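Local structure of benzyl alcohol dehydrogenase (Acinetobacter calcoaceticus, 1F8F) at residues T79-G84 and N154-V159; L89-C94 and V314-G319; T98-N101 and Y107-E110; G174-A179 and G319-F324; G180-I183 and K187-P190. The protein catalyses the NAD-dependent oxidation of aryl alcohols such as benzyl alcohol to aldehydes, as a zinc-containing member of the alcohol dehydrogenase family. All coordinates share one frame; numbering follows the deposited sequence. Where two conformers were deposited one is given.

Interaction 1: T79-G84 and N154-V159; sequences TELQVG and NNTVKV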
# COMPACT_ATOMS: atom_id res chain seq x y z
N THR A 79 29.11 -17.46 1.19
CA THR A 79 28.46 -18.50 1.95
C THR A 79 27.27 -19.07 1.24
O THR A 79 26.81 -20.14 1.68
CB THR A 79 27.95 -17.98 3.33
OG1 THR A 79 27.02 -16.89 3.16
CG2 THR A 79 29.08 -17.57 4.27
N GLU A 80 26.68 -18.38 0.26
CA GLU A 80 25.43 -18.87 -0.32
C GLU A 80 25.57 -19.50 -1.70
O GLU A 80 24.57 -19.89 -2.31
CB GLU A 80 24.40 -17.77 -0.34
CG GLU A 80 23.92 -17.02 0.87
CD GLU A 80 23.69 -17.81 2.13
OE1 GLU A 80 22.78 -18.63 2.26
OE2 GLU A 80 24.50 -17.61 3.08
N LEU A 81 26.76 -19.63 -2.21
CA LEU A 81 27.02 -20.22 -3.52
C LEU A 81 28.20 -21.19 -3.51
O LEU A 81 29.21 -20.92 -2.86
CB LEU A 81 27.35 -19.04 -4.45
CG LEU A 81 26.31 -17.98 -4.82
CD1 LEU A 81 26.91 -16.75 -5.47
CD2 LEU A 81 25.29 -18.64 -5.73
N GLN A 82 28.17 -22.29 -4.28
CA GLN A 82 29.31 -23.23 -4.36
C GLN A 82 29.72 -23.55 -5.80
O GLN A 82 28.95 -23.39 -6.75
CB GLN A 82 29.09 -24.54 -3.62
CG GLN A 82 27.77 -25.23 -3.92
CD GLN A 82 27.11 -25.93 -2.75
OE1 GLN A 82 26.10 -26.65 -2.88
NE2 GLN A 82 27.72 -25.71 -1.57
N VAL A 83 30.97 -24.00 -5.94
CA VAL A 83 31.60 -24.37 -7.20
C VAL A 83 30.70 -25.28 -8.00
O VAL A 83 30.19 -26.25 -7.41
CB VAL A 83 32.96 -25.05 -6.95
CG1 VAL A 83 33.63 -25.53 -8.23
CG2 VAL A 83 33.88 -24.09 -6.22
N GLY A 84 30.40 -24.96 -9.26
CA GLY A 84 29.45 -25.81 -10.00
C GLY A 84 28.03 -25.30 -10.07
O GLY A 84 27.26 -25.79 -10.93
N ASN A 154 26.38 -10.83 -4.06
CA ASN A 154 25.01 -10.29 -4.15
C ASN A 154 24.52 -10.10 -5.59
O ASN A 154 23.29 -10.06 -5.76
CB ASN A 154 24.73 -9.06 -3.30
CG ASN A 154 25.45 -7.84 -3.78
OD1 ASN A 154 26.25 -7.93 -4.73
ND2 ASN A 154 25.16 -6.71 -3.12
N ASN A 155 25.36 -10.00 -6.61
CA ASN A 155 24.82 -9.94 -7.98
C ASN A 155 24.91 -11.32 -8.64
O ASN A 155 24.64 -11.34 -9.85
CB ASN A 155 25.36 -8.85 -8.87
CG ASN A 155 26.83 -8.78 -9.24
OD1 ASN A 155 27.73 -8.83 -8.38
ND2 ASN A 155 27.03 -8.62 -10.53
N THR A 156 25.17 -12.41 -7.95
CA THR A 156 25.24 -13.72 -8.62
C THR A 156 24.09 -14.57 -8.13
O THR A 156 24.01 -14.99 -6.98
CB THR A 156 26.63 -14.33 -8.39
OG1 THR A 156 27.63 -13.38 -8.78
CG2 THR A 156 26.94 -15.58 -9.21
N VAL A 157 23.12 -14.88 -8.97
CA VAL A 157 21.89 -15.55 -8.75
C VAL A 157 21.86 -17.01 -9.22
O VAL A 157 21.76 -17.41 -10.36
CB VAL A 157 20.66 -14.87 -9.34
CG1 VAL A 157 19.34 -15.34 -8.80
CG2 VAL A 157 20.71 -13.34 -9.20
N LYS A 158 21.80 -17.89 -8.20
CA LYS A 158 21.73 -19.33 -8.41
C LYS A 158 20.41 -19.72 -9.08
O LYS A 158 19.35 -19.32 -8.61
CB LYS A 158 21.93 -20.13 -7.13
CG LYS A 158 21.64 -21.62 -7.22
CD LYS A 158 22.45 -22.40 -6.18
CE LYS A 158 21.68 -23.58 -5.63
NZ LYS A 158 22.49 -24.29 -4.57
N VAL A 159 20.48 -20.48 -10.17
CA VAL A 159 19.26 -20.99 -10.79
C VAL A 159 19.40 -22.50 -11.01
O VAL A 159 20.46 -23.12 -10.91
CB VAL A 159 18.83 -20.32 -12.10
CG1 VAL A 159 18.62 -18.82 -12.02
CG2 VAL A 159 19.86 -20.62 -13.19
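Thr156 OG1 is held by two groups, the carbonyl oxygen of Arg152 and the hydroxyl of Ser151, and this fixes the rotation of the side chain whose other branch packs against Leu81. With OG1 anti to the carbonyl carbon (chi1 -53°), the methyl CG2 stands anti to the backbone N and lies 3.9 Å from Leu81 CD1. The same leucine methyl lies 3.8 Å from Thr156 CB and also rests against the peptide oxygen, Leu81 CD1 to Thr156 O measuring 3.7 Å. That oxygen takes its hydrogen bond elsewhere, from the ammonium of Lys322. The second methyl, Leu81 CD2, meets Lys158 CB at 3.9 Å; leucine suits the place because its fork spans two residues of the strand that point to the same side. Beyond CB, the lysine chain runs past the leucine in the opposite direction and ends near Asp85 in a long, weak ion pair. Further back in the loop, Thr79 OG1 donates to Glu80 OE2 at 2.6 Å, meeting the carboxylate on its anti side, and Lys96 of the second subunit also bonds that hydroxyl. Val157 faces the other way, onto helix 321-333. This alternation is that of a beta strand, here one paired antiparallel with strand 86-89 and overlaid by a loop in the GroES-like domain.

Interaction 2: L89-C94 and V314-G319; sequences LSYGYC and VVEGSG. With ZN (zinc ion), chain C; NAD (nicotinamide-adenine-dinucleotide), chain F.
Glu316 belongs to the NAD pocket at its nicotinamide end, and its side chain meets Tyr91. The tyrosine ring runs alongside the glutamate in the opposite sense: Tyr91 CE2 lies 3.5 Å from Glu316 CB, and Tyr91 CD2 is 3.6 Å from Glu316 CD. Ring and carboxylate planes are turned 36° apart. A bend at chi2 (-88°) brings the carboxylate alongside CD2 of the ring. At the phenol end a water joins the two segments; it lies at the ring edge, 2.6 Å from Tyr91 OH, donates to Glu316 O at 2.9 Å, and accepts only weakly from Gly319 N. Tyrosine fits because its carbons cover the glutamate stem while its hydroxyl reaches this water. The backbone of 314-316 reads the carboxamide of the cofactor from both ends. Glu316 N donates to NAD O7N at 2.7 Å in a fairly straight bond, and NAD N7N gives a longer one, 3.3 Å, to Val314 O. Positive phi at Glu316, Gly317 and Ser318 turns the chain back after this, closed by Ser318 N on Val315 O. Not far off, the Glu316 side chain comes about 5 Å from the other zinc, whose ligands are Cys44, His65 and Cys173, while Cys94 binds the four-cysteine zinc. The contact lies between the loop after strand 86-89 and the one joining strand 310-313 to helix 321-333, with Gln176 and Thr177 of helix 174-186 packed against Glu316.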
# COMPACT_ATOMS: atom_id res chain seq x y z
N LEU A 89 23.99 -13.39 -13.84
CA LEU A 89 24.70 -12.25 -13.30
C LEU A 89 23.88 -11.00 -13.66
O LEU A 89 23.68 -10.66 -14.81
CB LEU A 89 26.01 -12.04 -14.07
CG LEU A 89 26.88 -13.28 -14.25
CD1 LEU A 89 28.31 -12.86 -14.66
CD2 LEU A 89 27.00 -14.07 -12.93
N SER A 90 23.37 -10.37 -12.64
CA SER A 90 22.49 -9.24 -12.66
C SER A 90 23.29 -7.96 -12.45
O SER A 90 24.52 -8.03 -12.42
CB SER A 90 21.42 -9.40 -11.55
OG SER A 90 20.34 -8.50 -11.62
N TYR A 91 22.65 -6.80 -12.35
CA TYR A 91 23.36 -5.56 -12.15
C TYR A 91 24.07 -5.52 -10.78
O TYR A 91 24.03 -6.39 -9.94
CB TYR A 91 22.46 -4.35 -12.29
CG TYR A 91 21.26 -4.36 -11.33
CD1 TYR A 91 21.32 -3.70 -10.10
CD2 TYR A 91 20.07 -4.95 -11.71
CE1 TYR A 91 20.23 -3.72 -9.23
CE2 TYR A 91 18.97 -4.98 -10.88
CZ TYR A 91 19.06 -4.32 -9.66
OH TYR A 91 17.97 -4.36 -8.82
N GLY A 92 24.81 -4.44 -10.57
CA GLY A 92 25.65 -4.09 -9.47
C GLY A 92 25.14 -3.15 -8.40
O GLY A 92 24.77 -2.00 -8.58
N TYR A 93 25.06 -3.71 -7.16
CA TYR A 93 24.59 -2.98 -5.98
C TYR A 93 25.45 -3.19 -4.74
O TYR A 93 26.14 -4.20 -4.55
CB TYR A 93 23.12 -3.21 -5.69
CG TYR A 93 22.68 -4.59 -5.27
CD1 TYR A 93 22.66 -5.63 -6.20
CD2 TYR A 93 22.27 -4.89 -3.98
CE1 TYR A 93 22.27 -6.92 -5.89
CE2 TYR A 93 21.87 -6.17 -3.63
CZ TYR A 93 21.88 -7.16 -4.59
OH TYR A 93 21.49 -8.45 -4.24
N CYS A 94 25.45 -2.18 -3.86
CA CYS A 94 26.25 -2.20 -2.64
C CYS A 94 25.64 -3.02 -1.50
O CYS A 94 26.52 -3.63 -0.88
CB CYS A 94 26.62 -0.79 -2.17
SG CYS A 94 25.41 -0.09 -1.02
N VAL A 314 11.41 4.05 -13.55
CA VAL A 314 11.74 2.70 -13.10
C VAL A 314 13.09 2.19 -13.61
O VAL A 314 13.30 2.15 -14.83
CB VAL A 314 10.67 1.70 -13.57
CG1 VAL A 314 11.11 0.26 -13.35
CG2 VAL A 314 9.31 1.89 -12.90
N VAL A 315 13.94 1.68 -12.74
CA VAL A 315 15.25 1.08 -13.06
C VAL A 315 15.19 -0.42 -12.82
O VAL A 315 14.79 -0.89 -11.75
CB VAL A 315 16.42 1.61 -12.17
CG1 VAL A 315 17.81 1.10 -12.56
CG2 VAL A 315 16.48 3.13 -12.16
N GLU A 316 15.54 -1.22 -13.83
CA GLU A 316 15.62 -2.65 -13.77
C GLU A 316 14.41 -3.33 -13.14
O GLU A 316 14.50 -4.45 -12.60
CB GLU A 316 16.89 -3.08 -12.97
CG GLU A 316 18.16 -2.53 -13.59
CD GLU A 316 18.70 -3.50 -14.66
OE1 GLU A 316 18.20 -4.63 -14.85
OE2 GLU A 316 19.64 -3.12 -15.35
N GLY A 317 13.21 -2.79 -13.36
CA GLY A 317 11.98 -3.41 -12.92
C GLY A 317 11.71 -3.23 -11.43
O GLY A 317 10.72 -3.83 -10.96
N SER A 318 12.44 -2.44 -10.69
CA SER A 318 12.26 -2.30 -9.24
C SER A 318 12.22 -3.57 -8.41
O SER A 318 11.69 -3.46 -7.29
CB SER A 318 10.98 -1.48 -8.98
OG SER A 318 11.06 -0.27 -9.75
N GLY A 319 12.73 -4.77 -8.71
CA GLY A 319 12.48 -5.75 -7.59
C GLY A 319 13.78 -5.96 -6.80
O GLY A 319 14.65 -5.12 -6.69
ZN ZN C . 23.41 0.37 -2.01
PA NAD F . 14.72 -2.63 -28.60
O1A NAD F . 14.71 -4.12 -28.67
O2A NAD F . 15.48 -1.90 -29.62
O5B NAD F . 13.24 -2.07 -28.42
C5B NAD F . 12.69 -0.74 -28.52
C4B NAD F . 11.57 -0.68 -29.55
O4B NAD F . 11.13 0.71 -29.70
C3B NAD F . 11.90 -1.18 -30.96
O3B NAD F . 11.14 -2.33 -31.31
C2B NAD F . 11.53 -0.04 -31.91
O2B NAD F . 10.84 -0.43 -33.10
C1B NAD F . 10.62 0.82 -31.02
N9A NAD F . 10.57 2.23 -31.38
C8A NAD F . 11.60 3.12 -31.55
N7A NAD F . 11.18 4.35 -31.88
C5A NAD F . 9.80 4.22 -31.95
C6A NAD F . 8.78 5.13 -32.25
N6A NAD F . 8.96 6.42 -32.55
N1A NAD F . 7.50 4.68 -32.21
C2A NAD F . 7.28 3.36 -31.90
N3A NAD F . 8.15 2.45 -31.60
C4A NAD F . 9.41 2.93 -31.65
O3 NAD F . 15.31 -2.26 -27.12
PN NAD F . 15.02 -3.05 -25.77
O1N NAD F . 13.61 -3.47 -25.70
O2N NAD F . 15.97 -4.16 -25.65
O5D NAD F . 15.37 -1.86 -24.71
C5D NAD F . 14.39 -0.84 -24.48
C4D NAD F . 14.92 0.41 -23.87
O4D NAD F . 14.99 0.35 -22.41
C3D NAD F . 16.22 1.08 -24.35
O3D NAD F . 16.11 2.50 -24.14
C2D NAD F . 17.19 0.54 -23.28
O2D NAD F . 18.44 1.21 -23.25
C1D NAD F . 16.29 0.86 -22.07
N1N NAD F . 16.70 0.07 -20.91
C2N NAD F . 16.37 0.59 -19.70
C3N NAD F . 16.68 -0.15 -18.57
C7N NAD F . 16.33 0.34 -17.12
O7N NAD F . 16.67 -0.35 -16.16
N7N NAD F . 15.65 1.53 -17.05
C4N NAD F . 17.30 -1.43 -18.68
C5N NAD F . 17.04 -2.02 -19.93
C6N NAD F . 16.75 -1.35 -21.10
O HOH W 1 15.83 -5.01 -10.11

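Interaction 3: T98-N101 and Y107-E110; sequences TQCN and YCSE. With ZN (zinc ion), chain C.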
# COMPACT_ATOMS: atom_id res chain seq x y z
N THR A 98 21.00 3.00 2.35
CA THR A 98 19.58 3.10 2.76
C THR A 98 18.63 2.37 1.79
O THR A 98 17.68 1.65 2.17
CB THR A 98 19.16 4.59 2.88
OG1 THR A 98 19.82 5.22 3.97
CG2 THR A 98 17.66 4.77 3.03
N GLN A 99 18.87 2.58 0.49
CA GLN A 99 18.03 1.92 -0.53
C GLN A 99 18.27 0.42 -0.55
O GLN A 99 17.25 -0.27 -0.52
CB GLN A 99 18.16 2.62 -1.87
CG GLN A 99 17.20 3.80 -1.91
CD GLN A 99 17.80 5.01 -1.25
OE1 GLN A 99 17.10 5.75 -0.55
NE2 GLN A 99 19.09 5.20 -1.50
N CYS A 100 19.46 -0.13 -0.46
CA CYS A 100 19.70 -1.55 -0.41
C CYS A 100 19.11 -2.18 0.84
O CYS A 100 18.32 -3.13 0.63
CB CYS A 100 21.18 -1.90 -0.59
SG CYS A 100 21.91 -1.34 -2.17
N ASN A 101 19.20 -1.55 2.04
CA ASN A 101 18.63 -2.07 3.24
C ASN A 101 17.10 -2.05 3.32
O ASN A 101 16.60 -2.73 4.23
CB ASN A 101 19.07 -1.22 4.48
CG ASN A 101 20.57 -1.28 4.60
OD1 ASN A 101 21.13 -2.29 4.10
ND2 ASN A 101 21.25 -0.29 5.19
N TYR A 107 17.91 1.23 -6.72
CA TYR A 107 18.03 2.63 -6.35
C TYR A 107 19.22 2.91 -5.46
O TYR A 107 19.41 3.99 -4.90
CB TYR A 107 16.64 3.15 -5.82
CG TYR A 107 15.63 2.91 -6.96
CD1 TYR A 107 15.71 3.59 -8.17
CD2 TYR A 107 14.69 1.91 -6.85
CE1 TYR A 107 14.89 3.32 -9.22
CE2 TYR A 107 13.79 1.70 -7.89
CZ TYR A 107 13.91 2.36 -9.10
OH TYR A 107 12.97 2.02 -10.06
N CYS A 108 20.09 1.92 -5.30
CA CYS A 108 21.34 1.98 -4.54
C CYS A 108 22.00 3.31 -4.78
O CYS A 108 22.23 3.80 -5.90
CB CYS A 108 22.35 0.86 -4.90
SG CYS A 108 24.00 0.80 -4.23
N SER A 109 22.44 3.96 -3.70
CA SER A 109 23.13 5.26 -3.85
C SER A 109 24.48 5.10 -4.54
O SER A 109 25.13 6.06 -4.94
CB SER A 109 23.15 6.00 -2.52
OG SER A 109 23.96 5.30 -1.58
N GLU A 110 24.95 3.87 -4.82
CA GLU A 110 26.17 3.73 -5.61
C GLU A 110 25.78 3.19 -6.98
O GLU A 110 26.67 2.71 -7.67
CB GLU A 110 27.19 2.84 -4.90
CG GLU A 110 27.51 3.16 -3.46
CD GLU A 110 28.65 2.57 -2.68
OE1 GLU A 110 29.29 1.52 -2.87
OE2 GLU A 110 29.00 3.22 -1.64
ZN ZN C . 23.41 0.37 -2.01
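Two metal bonds carry this contact: Cys100 SG and Cys108 SG each bind the zinc ion at 2.3 Å. They reach it by different rotations. In Cys100, on a short, weakly bonded helix, the sulfur is anti to the carbonyl carbon (chi1 -59°), whereas in Cys108 it is anti to the backbone N (chi1 174°); the two rotations bring the sulfurs to one metal from the two segments. Sharing the metal brings the pair close, with Cys100 SG 3.5 Å from Cys108 CB.

Within the loop, Glu110 N donates a hydrogen bond to Cys108 SG at 3.3 Å and 157°, an arrangement expected to offset some of the thiolate's negative charge. The Glu110 carboxylate itself forms a salt bridge with Arg114.

The rest is packing. Gln99, bent at chi2, lays its aliphatic stem over the peptide of Tyr107, Gln99 CB coming 3.6 Å from Tyr107 O, and its side chain crosses that of the tyrosine at about a right angle. A flexible, half-polar glutamine suits this border, where it also touches Ile281 of the third subunit. The ring of Tyr107 leads away, its hydroxyl bonding Val315 N and Ser318 OG.

With Cys94 and Cys97 completing the tetrahedral set, the loop is the structural-zinc lobe familiar from zinc-dependent alcohol dehydrogenases: a four-cysteine site that ties an irregular chain together.

Interaction 4: G174-A179 and G319-F324; sequences GIQTGA and GSPKKF. With NAD (nicotinamide-adenine-dinucleotide), chain F.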
# COMPACT_ATOMS: atom_id res chain seq x y z
N GLY A 174 17.30 -7.06 -19.48
CA GLY A 174 16.08 -6.71 -20.23
C GLY A 174 14.77 -7.43 -19.88
O GLY A 174 13.69 -6.78 -19.91
N ILE A 175 14.77 -8.73 -19.62
CA ILE A 175 13.55 -9.46 -19.28
C ILE A 175 13.01 -9.10 -17.89
O ILE A 175 11.84 -8.79 -17.78
CB ILE A 175 13.74 -10.98 -19.44
CG1 ILE A 175 14.59 -11.31 -20.68
CG2 ILE A 175 12.38 -11.71 -19.53
CD1 ILE A 175 14.01 -10.89 -22.03
N GLN A 176 13.88 -8.94 -16.86
CA GLN A 176 13.50 -8.52 -15.53
C GLN A 176 13.01 -7.08 -15.57
O GLN A 176 12.10 -6.70 -14.81
CB GLN A 176 14.54 -8.69 -14.43
CG GLN A 176 15.75 -7.77 -14.33
CD GLN A 176 16.62 -8.09 -13.12
OE1 GLN A 176 16.15 -8.81 -12.24
NE2 GLN A 176 17.88 -7.65 -12.98
N THR A 177 13.59 -6.29 -16.48
CA THR A 177 13.22 -4.88 -16.53
C THR A 177 11.76 -4.73 -16.97
O THR A 177 10.94 -4.01 -16.39
CB THR A 177 14.12 -4.03 -17.47
OG1 THR A 177 15.46 -3.93 -16.99
CG2 THR A 177 13.58 -2.60 -17.60
N GLY A 178 11.40 -5.45 -18.00
CA GLY A 178 10.06 -5.35 -18.55
C GLY A 178 9.01 -6.04 -17.70
O GLY A 178 7.92 -5.44 -17.53
N ALA A 179 9.33 -7.27 -17.29
CA ALA A 179 8.39 -8.04 -16.46
C ALA A 179 8.21 -7.38 -15.10
O ALA A 179 7.11 -7.27 -14.56
CB ALA A 179 8.90 -9.48 -16.21
N GLY A 319 12.73 -4.77 -8.71
CA GLY A 319 12.48 -5.75 -7.59
C GLY A 319 13.78 -5.96 -6.80
O GLY A 319 14.65 -5.12 -6.69
N SER A 320 13.87 -7.16 -6.29
CA SER A 320 15.10 -7.69 -5.71
C SER A 320 15.38 -8.91 -6.60
O SER A 320 14.62 -9.87 -6.66
CB SER A 320 14.99 -7.98 -4.23
OG SER A 320 15.89 -9.04 -3.87
N PRO A 321 16.46 -8.84 -7.38
CA PRO A 321 16.81 -9.88 -8.34
C PRO A 321 17.00 -11.29 -7.77
O PRO A 321 16.59 -12.26 -8.45
CB PRO A 321 18.05 -9.38 -9.06
CG PRO A 321 18.07 -7.92 -8.77
CD PRO A 321 17.34 -7.65 -7.49
N LYS A 322 17.56 -11.41 -6.57
CA LYS A 322 17.78 -12.64 -5.86
C LYS A 322 16.45 -13.35 -5.55
O LYS A 322 16.42 -14.58 -5.50
CB LYS A 322 18.50 -12.39 -4.52
CG LYS A 322 20.01 -12.26 -4.58
CD LYS A 322 20.74 -13.56 -4.14
CE LYS A 322 22.09 -13.44 -4.91
NZ LYS A 322 23.09 -14.49 -4.59
N LYS A 323 15.37 -12.57 -5.46
CA LYS A 323 14.03 -13.06 -5.31
C LYS A 323 13.27 -13.21 -6.64
O LYS A 323 12.72 -14.26 -6.93
CB LYS A 323 13.19 -12.11 -4.42
CG LYS A 323 11.90 -12.77 -3.98
CD LYS A 323 10.86 -11.74 -3.48
CE LYS A 323 9.65 -12.52 -2.93
NZ LYS A 323 8.65 -11.59 -2.38
N PHE A 324 13.21 -12.17 -7.47
CA PHE A 324 12.48 -12.10 -8.72
C PHE A 324 13.00 -12.99 -9.86
O PHE A 324 12.17 -13.51 -10.63
CB PHE A 324 12.42 -10.62 -9.20
CG PHE A 324 11.34 -10.37 -10.23
CD1 PHE A 324 10.03 -10.76 -10.05
CD2 PHE A 324 11.62 -9.72 -11.44
CE1 PHE A 324 9.04 -10.52 -11.01
CE2 PHE A 324 10.65 -9.46 -12.38
CZ PHE A 324 9.33 -9.86 -12.18
PA NAD F . 14.72 -2.63 -28.60
O1A NAD F . 14.71 -4.12 -28.67
O2A NAD F . 15.48 -1.90 -29.62
O5B NAD F . 13.24 -2.07 -28.42
C5B NAD F . 12.69 -0.74 -28.52
C4B NAD F . 11.57 -0.68 -29.55
O4B NAD F . 11.13 0.71 -29.70
C3B NAD F . 11.90 -1.18 -30.96
O3B NAD F . 11.14 -2.33 -31.31
C2B NAD F . 11.53 -0.04 -31.91
O2B NAD F . 10.84 -0.43 -33.10
C1B NAD F . 10.62 0.82 -31.02
N9A NAD F . 10.57 2.23 -31.38
C8A NAD F . 11.60 3.12 -31.55
N7A NAD F . 11.18 4.35 -31.88
C5A NAD F . 9.80 4.22 -31.95
C6A NAD F . 8.78 5.13 -32.25
N6A NAD F . 8.96 6.42 -32.55
N1A NAD F . 7.50 4.68 -32.21
C2A NAD F . 7.28 3.36 -31.90
N3A NAD F . 8.15 2.45 -31.60
C4A NAD F . 9.41 2.93 -31.65
O3 NAD F . 15.31 -2.26 -27.12
PN NAD F . 15.02 -3.05 -25.77
O1N NAD F . 13.61 -3.47 -25.70
O2N NAD F . 15.97 -4.16 -25.65
O5D NAD F . 15.37 -1.86 -24.71
C5D NAD F . 14.39 -0.84 -24.48
C4D NAD F . 14.92 0.41 -23.87
O4D NAD F . 14.99 0.35 -22.41
C3D NAD F . 16.22 1.08 -24.35
O3D NAD F . 16.11 2.50 -24.14
C2D NAD F . 17.19 0.54 -23.28
O2D NAD F . 18.44 1.21 -23.25
C1D NAD F . 16.29 0.86 -22.07
N1N NAD F . 16.70 0.07 -20.91
C2N NAD F . 16.37 0.59 -19.70
C3N NAD F . 16.68 -0.15 -18.57
C7N NAD F . 16.33 0.34 -17.12
O7N NAD F . 16.67 -0.35 -16.16
N7N NAD F . 15.65 1.53 -17.05
C4N NAD F . 17.30 -1.43 -18.68
C5N NAD F . 17.04 -2.02 -19.93
C6N NAD F . 16.75 -1.35 -21.10
O HOH W 2 12.31 -6.43 -11.40
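Gln176 and Ala179 lie on the first turns of helix 174-186, and Pro321 and Phe324 on the first turn of helix 321-333; the closest alpha carbons, Gln176 CA and Phe324 CA, are 7.8 Å apart. Regular bonds such as Ala179 N to Ile175 O hold the first helix. In the second, Ser320 stands at the N-cap position before Pro321; its side chain makes no capping bond, but its carbonyl oxygen accepts from both Lys323 N and Phe324 N. Proline suits the first turn, where no preceding carbonyl awaits its missing N-H. Between the segments a water forms weak bonds to Gln176 O and Gly319 N. The two helices link the domains: 174-186 leads into the first strand of the Rossmann fold, and 321-333 leads away from its last, back toward the catalytic domain. Phe324 packs between them. Its CG is anti to the backbone N (chi1 -162°), which sends the ring across with its edge foremost: Phe324 CZ is 4.1 Å from Ala179 CB, and Phe324 CE2 lies 4.0 Å from Gln176 O, near the ring plane. A small alanine allows so large a ring to come close. Gln176 has CG between the backbone N and the carbonyl carbon (chi1 74°), a rare choice in a helix, and extends toward Pro321, with Gln176 OE1 3.7 Å from Pro321 CB. Ser90 OG accepts from its NE2, which holds the buried amide in place. On the far face of the helix, Thr177 OG1 is 3.5 Å from NAD C4N, the hydride-carrying carbon, and bonds the carbonyl of Cys173, a zinc ligand. Ser320 and Lys322 pack on Asn101 of the second subunit.

Interaction 5: G180-I183 and K187-P190; sequences GACI and KVTP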
# COMPACT_ATOMS: atom_id res chain seq x y z
N GLY A 180 9.33 -6.93 -14.53
CA GLY A 180 9.33 -6.24 -13.25
C GLY A 180 8.55 -4.94 -13.26
O GLY A 180 7.91 -4.59 -12.26
N ALA A 181 8.54 -4.17 -14.35
CA ALA A 181 7.83 -2.87 -14.35
C ALA A 181 6.35 -3.11 -14.11
O ALA A 181 5.58 -2.39 -13.48
CB ALA A 181 8.07 -2.29 -15.71
N CYS A 182 5.87 -4.19 -14.78
CA CYS A 182 4.46 -4.58 -14.56
C CYS A 182 4.23 -5.21 -13.21
O CYS A 182 3.30 -4.85 -12.46
CB CYS A 182 4.18 -5.55 -15.68
SG CYS A 182 3.47 -4.95 -17.20
N ILE A 183 5.02 -6.20 -12.81
CA ILE A 183 4.75 -6.94 -11.57
C ILE A 183 5.14 -6.14 -10.33
O ILE A 183 4.34 -6.14 -9.38
CB ILE A 183 5.38 -8.35 -11.54
CG1 ILE A 183 4.63 -9.30 -12.51
CG2 ILE A 183 5.35 -9.01 -10.15
CD1 ILE A 183 5.42 -10.49 -13.04
N LYS A 187 2.18 -2.62 -10.68
CA LYS A 187 1.39 -3.71 -10.18
C LYS A 187 0.06 -3.91 -10.94
O LYS A 187 -0.99 -3.75 -10.27
CB LYS A 187 1.04 -3.70 -8.71
CG LYS A 187 2.16 -3.60 -7.70
CD LYS A 187 1.57 -3.21 -6.34
CE LYS A 187 2.62 -2.68 -5.41
NZ LYS A 187 3.88 -3.45 -5.26
N VAL A 188 0.06 -4.28 -12.21
CA VAL A 188 -1.16 -4.49 -12.95
C VAL A 188 -2.12 -5.43 -12.22
O VAL A 188 -1.71 -6.50 -11.75
CB VAL A 188 -0.74 -4.99 -14.35
CG1 VAL A 188 -1.87 -5.38 -15.26
CG2 VAL A 188 0.11 -3.86 -14.96
N THR A 189 -3.41 -5.09 -12.21
CA THR A 189 -4.43 -5.88 -11.51
C THR A 189 -5.33 -6.65 -12.45
O THR A 189 -5.55 -6.37 -13.65
CB THR A 189 -5.31 -4.92 -10.66
OG1 THR A 189 -5.85 -3.87 -11.49
CG2 THR A 189 -4.57 -4.23 -9.53
N PRO A 190 -5.94 -7.74 -11.94
CA PRO A 190 -6.81 -8.60 -12.73
C PRO A 190 -7.96 -7.83 -13.36
O PRO A 190 -8.49 -6.94 -12.74
CB PRO A 190 -7.33 -9.61 -11.69
CG PRO A 190 -6.18 -9.73 -10.73
CD PRO A 190 -5.66 -8.30 -10.58
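Cys182 O takes both backbone hydrogen bonds of this contact. Val188 N donates to it at 3.3 Å and 147°, the donor tilted 26° from the carbonyl plane. Lys187 N adds a weak bond at 3.1 Å, its angle of only 123° showing how far the N-H points off the oxygen. The five-residue spacing from Cys182 to Lys187 is that of a pi-type turn, such as the helix has at 181-183; Val188, six residues on, lies beyond any helical pattern. Lys187 is the first residue to leave helical geometry, and its positive phi swings the chain round so that the next amide can turn back to the helix.

Packing is lighter. Lys187 CG touches Ile183 O at 3.7 Å; the lysine is exposed, its chain bent near the end at chi4, as suits a charged residue at a helix end. Val188 CG2 lies near the sulfur of Cys182, a contact that is doubtful, since the cysteine has two conformers. A compact branched residue suits this buried place, where Val188 also packs on Phe261 of strand 259-264 and Cys182 on Ala206 and Ala209 of helix 201-213.

At the assembly face, Ile183 packs on Pro190 of the fourth subunit. The chemistry implies a helix end closed by its own backbone: one carbonyl takes a bond from Val188 N and a weak one from Lys187 N as the chain turns toward strand 193-197, and the side chains then sort into buried valine and solvent-facing lysine.

In the fold
Interactions 2 and 4 lie deepest, share Gly319 and reach the cofactor, and waters and polar groups accompany their packing. Interaction 5 continues helix 174-186 from interaction 4, where Phe324 also covers its next turn, but ends that helix by backbone bonds nearer the fourth subunit. Farther out, interaction 1 is mainly aliphatic, a loop on a strand of the catalytic domain, and meets interaction 4 through Lys322. Interaction 3 is peripheral too, yet depends on metal bonds; it shares its zinc with interaction 2 through Cys94, and Tyr107 reaches back to Val315. Interactions 1, 3 and 4 all touch the second subunit.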